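Local coordinates for 3-hydroxyisobutyrate dehydrogenase family protein (Geobacter sulfurreducens, PDB 3PDU) that probably reduces succinic semialdehyde to gamma-hydroxybutyrate using NADP(H), as a member of the beta-hydroxyacid dehydrogenase family, at residues Gly90-Ser95 / Leu117-Ser122. Residues are numbered along the deposited sequence; the frame is centred on the assembly and turned at random.
Sequences GYIDMS and LEAPVS. With NAP (NADP nicotinamide-adenine-dinucleotide phosphate), chain I.
Met94 CB and CG lie to one side of the Ala119 carbonyl plane, while CE comes round close to that plane, 3.3 Å from Ala119 O; this buried oxygen has no polar partner. A bend at chi3 (83°) brings Met94 CE to Val121 CG1, 3.6 Å away. The carboxylate of Asp93 is held at OD1 by Ser95 OG on the syn lone pair (2.6 Å) and, from above its plane, by Ser95 N, closing an Asx turn. Val121 O faces the C5N edge of the nicotinamide nearly in the ring plane, 3.6 Å from C5N, and Val121 CG2 stands off the plane beyond that edge.

The backbones illustrate parallel pairing giving way to water. Leu117 N bonds Tyr91 O and Asp93 N bonds Leu117 O; Ala119 N reaches Asp93 O (2.9 Å) from 40° above the carbonyl plane. One water links Met94 O to Val121 N. An alanine in place of Met94 would probably open a gap beside Ala119 and leave Val121 less firmly backed.

Both strands, joined through helix 99-111, form a beta-alpha-beta unit of the Rossmann-type domain. Strand 60-63 flanks 90-93, strand 133-139 flanks 115-122, and Phe151 of helix 148-154 packs on Ile92, Met94, Leu117 and Ala119.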
# COMPACT_ATOMS: atom_id res chain seq x y z
N GLY A 90 -29.82 -24.83 -21.46
CA GLY A 90 -28.58 -24.40 -20.84
C GLY A 90 -28.45 -22.90 -20.61
O GLY A 90 -28.96 -22.09 -21.38
N TYR A 91 -27.74 -22.54 -19.55
CA TYR A 91 -27.43 -21.15 -19.27
C TYR A 91 -25.92 -21.05 -19.08
O TYR A 91 -25.36 -21.75 -18.24
CB TYR A 91 -28.17 -20.68 -18.01
CG TYR A 91 -28.05 -19.20 -17.74
CD1 TYR A 91 -28.47 -18.27 -18.68
CD2 TYR A 91 -27.51 -18.72 -16.54
CE1 TYR A 91 -28.37 -16.92 -18.44
CE2 TYR A 91 -27.40 -17.35 -16.30
CZ TYR A 91 -27.84 -16.46 -17.26
OH TYR A 91 -27.75 -15.10 -17.05
N ILE A 92 -25.27 -20.23 -19.90
CA ILE A 92 -23.82 -20.07 -19.84
C ILE A 92 -23.52 -18.63 -19.47
O ILE A 92 -23.69 -17.74 -20.29
CB ILE A 92 -23.14 -20.41 -21.19
CG1 ILE A 92 -23.46 -21.85 -21.61
CG2 ILE A 92 -21.63 -20.18 -21.10
CD1 ILE A 92 -22.87 -22.26 -22.94
N ASP A 93 -23.11 -18.41 -18.24
CA ASP A 93 -22.85 -17.04 -17.80
C ASP A 93 -21.38 -16.73 -18.01
O ASP A 93 -20.50 -17.32 -17.37
CB ASP A 93 -23.27 -16.85 -16.33
CG ASP A 93 -23.41 -15.37 -15.95
OD1 ASP A 93 -22.99 -14.49 -16.74
OD2 ASP A 93 -23.94 -15.08 -14.86
N MET A 94 -21.12 -15.81 -18.93
CA MET A 94 -19.75 -15.46 -19.29
C MET A 94 -19.31 -14.16 -18.62
O MET A 94 -18.20 -13.67 -18.87
CB MET A 94 -19.62 -15.39 -20.81
CG MET A 94 -20.01 -16.72 -21.47
SD MET A 94 -19.74 -16.79 -23.26
CE MET A 94 -18.00 -17.19 -23.35
N SER A 95 -20.18 -13.62 -17.77
CA SER A 95 -19.88 -12.42 -16.98
C SER A 95 -18.72 -12.68 -16.02
O SER A 95 -18.58 -13.79 -15.49
CB SER A 95 -21.10 -12.03 -16.13
OG SER A 95 -22.29 -11.97 -16.90
N LEU A 117 -23.25 -23.55 -16.92
CA LEU A 117 -21.81 -23.49 -17.12
C LEU A 117 -21.39 -22.05 -16.93
O LEU A 117 -22.04 -21.14 -17.45
CB LEU A 117 -21.50 -23.91 -18.57
CG LEU A 117 -20.04 -24.06 -18.97
CD1 LEU A 117 -19.47 -25.34 -18.37
CD2 LEU A 117 -19.93 -24.10 -20.50
N GLU A 118 -20.31 -21.81 -16.19
CA GLU A 118 -19.75 -20.46 -16.15
C GLU A 118 -18.65 -20.45 -17.20
O GLU A 118 -17.99 -21.47 -17.42
CB GLU A 118 -19.20 -20.12 -14.76
CG GLU A 118 -17.96 -20.92 -14.34
CD GLU A 118 -17.39 -20.48 -13.00
OE1 GLU A 118 -17.90 -19.50 -12.41
OE2 GLU A 118 -16.42 -21.11 -12.52
N ALA A 119 -18.48 -19.33 -17.89
CA ALA A 119 -17.43 -19.26 -18.89
C ALA A 119 -16.92 -17.83 -19.09
O ALA A 119 -17.04 -17.27 -20.18
CB ALA A 119 -17.91 -19.85 -20.22
N PRO A 120 -16.33 -17.25 -18.03
CA PRO A 120 -15.77 -15.91 -18.18
C PRO A 120 -14.61 -15.96 -19.18
O PRO A 120 -14.09 -17.05 -19.46
CB PRO A 120 -15.26 -15.57 -16.77
CG PRO A 120 -15.02 -16.92 -16.11
CD PRO A 120 -16.07 -17.83 -16.69
N VAL A 121 -14.23 -14.83 -19.73
CA VAL A 121 -13.23 -14.83 -20.79
C VAL A 121 -12.04 -13.92 -20.51
O VAL A 121 -12.14 -12.94 -19.77
CB VAL A 121 -13.86 -14.41 -22.13
CG1 VAL A 121 -15.04 -15.31 -22.48
CG2 VAL A 121 -14.29 -12.93 -22.10
N SER A 122 -10.90 -14.25 -21.11
CA SER A 122 -9.75 -13.36 -21.10
C SER A 122 -9.61 -12.80 -22.52
O SER A 122 -9.61 -13.56 -23.49
CB SER A 122 -8.50 -14.12 -20.66
OG SER A 122 -7.36 -13.29 -20.64
PA NAP I . -20.49 -3.06 -20.34
O1A NAP I . -20.47 -2.09 -19.23
O2A NAP I . -20.28 -2.44 -21.66
O5B NAP I . -21.82 -3.93 -20.34
C5B NAP I . -22.45 -4.41 -19.18
C4B NAP I . -23.73 -5.13 -19.60
O4B NAP I . -24.44 -5.54 -18.44
C3B NAP I . -24.69 -4.23 -20.39
O3B NAP I . -25.40 -5.05 -21.30
C2B NAP I . -25.65 -3.74 -19.32
O2B NAP I . -26.95 -3.42 -19.75
C1B NAP I . -25.72 -4.98 -18.46
N9A NAP I . -26.18 -4.70 -17.09
C8A NAP I . -25.53 -4.00 -16.11
N7A NAP I . -26.34 -4.02 -15.01
C5A NAP I . -27.45 -4.73 -15.28
C6A NAP I . -28.56 -5.06 -14.53
N6A NAP I . -28.67 -4.66 -13.25
N1A NAP I . -29.56 -5.81 -15.12
C2A NAP I . -29.45 -6.23 -16.43
N3A NAP I . -28.34 -5.89 -17.17
C4A NAP I . -27.36 -5.16 -16.60
O3 NAP I . -19.37 -4.14 -19.97
PN NAP I . -18.51 -5.18 -20.84
O1N NAP I . -17.17 -4.59 -21.04
O2N NAP I . -19.35 -5.68 -21.95
O5D NAP I . -18.37 -6.30 -19.70
C5D NAP I . -19.30 -7.35 -19.52
C4D NAP I . -18.61 -8.38 -18.64
O4D NAP I . -17.47 -8.89 -19.30
C3D NAP I . -18.09 -7.75 -17.36
O3D NAP I . -18.17 -8.72 -16.33
C2D NAP I . -16.63 -7.47 -17.64
O2D NAP I . -15.83 -7.43 -16.47
C1D NAP I . -16.33 -8.69 -18.51
N1N NAP I . -15.18 -8.57 -19.41
C2N NAP I . -14.94 -7.41 -20.10
C3N NAP I . -13.85 -7.34 -20.98
C7N NAP I . -13.57 -6.09 -21.77
O7N NAP I . -12.30 -5.94 -22.32
N7N NAP I . -14.48 -5.13 -21.93
C4N NAP I . -13.04 -8.46 -21.15
C5N NAP I . -13.31 -9.65 -20.47
C6N NAP I . -14.40 -9.69 -19.61
P2B NAP I . -27.33 -1.91 -20.16
O1X NAP I . -28.80 -1.80 -19.91
O2X NAP I . -26.52 -0.95 -19.31
O3X NAP I . -26.99 -1.69 -21.60
O HOH W 1 -15.72 -12.46 -18.54